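Local coordinates for protein yxeP (PDB 1YSJ) that probably hydrolyses N-acetylcysteine to cysteine and acetate as a dinuclear metal-dependent M20-family deacetylase, supplying cysteine when S-(2-succino)cysteine is the sulfur source, at residues Phe179-Lys184 with Val363-Asn368. The protein carries 1 engineered substitution. Residues are numbered along the deposited sequence; the frame is centred on the assembly and turned at random.
Sequences FGMHNK and VWMGTN. With NI (nickel (II) ion), chain C.
Met181, His182, Asn183 and Lys184 pair in parallel with Val363, Trp364, Met365 and Gly366 through a ladder of backbone hydrogen bonds, Met365 N giving the straightest, to His182 O at 2.8 Å; just past the strand end, Thr367 N bonds to Lys184 O. The two strands are neighbours in the mixed sheet of the M20 catalytic domain; strand 175-184 brings its C-terminal end, with His182, to the dinuclear nickel site, while 360-366 flanks it. Met181 and Met365, both selenomethionine, share one sheet face with Val363, beneath helices 124-139 and 384-402; long, flexible and apolar, they suit such a core, the SE of Met181 resting 3.9 Å from CB of Met365. Asn183, on that face as well, sets CB against CG2 of Thr367 in the loop that follows, and a water links Asn183 OD1 with Thr367 OG1, while ND2 hydrogen-bonds to Cys122 O.

The other face carries Trp364, whose indole lies under the aliphatic chain of Lys184. A lysine fits here because its methylenes can lie on the ring while its amine goes on to Asp186: the bend at chi2 (74°) brings CD and CE over the indole, CE standing 3.6 Å from the centroid of the five-membered ring in a CH-pi contact. At the indole edge, CZ3 touches CB of His182, and NE1 hydrogen-bonds to Glu343 O. With alanine in place of Trp364, the Lys184 chain would probably lose the surface it lies on, and Glu343 O its donor.

His182 turns its ring away from the partner strand, CG anti to the backbone N (chi1 -153°). Its ND1 donates in the ring plane to a lone pair of Asn183 O and NE2 binds nickel at 2.2 Å, together holding the ring's rotation.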
# COMPACT_ATOMS: atom_id res chain seq x y z
N PHE A 179 7.12 31.20 -28.07
CA PHE A 179 6.54 30.23 -28.97
C PHE A 179 7.27 28.90 -28.90
O PHE A 179 8.48 28.85 -28.65
CB PHE A 179 6.50 30.79 -30.39
CG PHE A 179 5.84 32.13 -30.48
CD1 PHE A 179 6.61 33.30 -30.48
CD2 PHE A 179 4.46 32.24 -30.51
CE1 PHE A 179 6.00 34.55 -30.54
CE2 PHE A 179 3.84 33.49 -30.57
CZ PHE A 179 4.61 34.64 -30.59
N GLY A 180 6.52 27.82 -29.09
CA GLY A 180 7.06 26.48 -28.99
C GLY A 180 6.27 25.48 -29.79
O GLY A 180 5.19 25.78 -30.30
N MSE A 181 6.81 24.28 -29.90
CA MSE A 181 6.13 23.21 -30.60
C MSE A 181 6.26 21.92 -29.82
O MSE A 181 7.16 21.76 -28.99
CB MSE A 181 6.71 23.03 -32.00
CG MSE A 181 7.70 21.88 -32.13
SE MSE A 181 8.64 21.84 -33.82
CE MSE A 181 10.16 22.85 -33.29
N HIS A 182 5.35 21.00 -30.10
CA HIS A 182 5.63 19.60 -29.84
C HIS A 182 5.24 18.79 -31.06
O HIS A 182 4.18 19.00 -31.66
CB HIS A 182 4.90 19.10 -28.60
CG HIS A 182 5.61 17.96 -27.94
ND1 HIS A 182 5.65 16.69 -28.49
CD2 HIS A 182 6.33 17.90 -26.79
CE1 HIS A 182 6.36 15.90 -27.70
NE2 HIS A 182 6.78 16.61 -26.67
N ASN A 183 6.12 17.86 -31.44
CA ASN A 183 5.82 16.92 -32.51
C ASN A 183 4.54 16.16 -32.19
O ASN A 183 4.28 15.84 -31.03
CB ASN A 183 7.00 15.96 -32.74
CG ASN A 183 7.16 14.96 -31.61
OD1 ASN A 183 6.52 13.91 -31.60
ND2 ASN A 183 8.02 15.28 -30.65
N LYS A 184 3.75 15.89 -33.21
CA LYS A 184 2.50 15.18 -33.05
C LYS A 184 2.46 14.04 -34.07
O LYS A 184 2.17 14.27 -35.25
CB LYS A 184 1.31 16.13 -33.22
CG LYS A 184 0.02 15.68 -32.53
CD LYS A 184 0.11 15.86 -31.02
CE LYS A 184 -1.25 15.74 -30.34
NZ LYS A 184 -1.73 14.35 -30.27
N VAL A 363 2.26 25.03 -30.54
CA VAL A 363 1.60 24.31 -31.63
C VAL A 363 2.01 22.83 -31.75
O VAL A 363 3.09 22.44 -31.30
CB VAL A 363 1.83 25.00 -33.01
CG1 VAL A 363 1.21 26.38 -33.02
CG2 VAL A 363 3.32 25.06 -33.37
N TRP A 364 1.12 22.03 -32.35
CA TRP A 364 1.47 20.67 -32.74
C TRP A 364 2.20 20.70 -34.08
O TRP A 364 1.75 21.36 -35.02
CB TRP A 364 0.23 19.78 -32.89
CG TRP A 364 -0.62 19.54 -31.66
CD1 TRP A 364 -1.99 19.45 -31.62
CD2 TRP A 364 -0.17 19.32 -30.31
NE1 TRP A 364 -2.41 19.20 -30.33
CE2 TRP A 364 -1.32 19.12 -29.51
CE3 TRP A 364 1.09 19.28 -29.69
CZ2 TRP A 364 -1.26 18.89 -28.13
CZ3 TRP A 364 1.16 19.05 -28.32
CH2 TRP A 364 -0.01 18.86 -27.56
N MSE A 365 3.32 19.99 -34.16
CA MSE A 365 4.02 19.82 -35.43
C MSE A 365 3.79 18.40 -35.94
O MSE A 365 4.26 17.43 -35.34
CB MSE A 365 5.52 20.09 -35.25
CG MSE A 365 6.34 20.15 -36.55
SE MSE A 365 5.73 21.49 -37.85
CE MSE A 365 5.79 23.13 -36.72
N GLY A 366 3.04 18.27 -37.04
CA GLY A 366 2.79 16.97 -37.66
C GLY A 366 4.09 16.29 -38.05
O GLY A 366 4.95 16.91 -38.68
N THR A 367 4.25 15.03 -37.66
CA THR A 367 5.48 14.29 -37.96
C THR A 367 5.25 12.89 -38.52
O THR A 367 6.20 12.15 -38.73
CB THR A 367 6.42 14.18 -36.73
OG1 THR A 367 5.69 13.69 -35.60
CG2 THR A 367 7.06 15.53 -36.40
N ASN A 368 3.99 12.55 -38.78
CA ASN A 368 3.64 11.26 -39.37
C ASN A 368 4.39 10.09 -38.71
O ASN A 368 5.17 9.39 -39.37
CB ASN A 368 3.86 11.30 -40.90
CG ASN A 368 3.55 9.98 -41.59
OD1 ASN A 368 4.33 9.52 -42.42
ND2 ASN A 368 2.40 9.38 -41.26
NI NI C . 8.27 16.04 -25.16
O HOH W 1 6.67 11.98 -34.05
O HOH W 2 7.40 15.88 -23.50
O HOH W 3 8.29 18.22 -24.52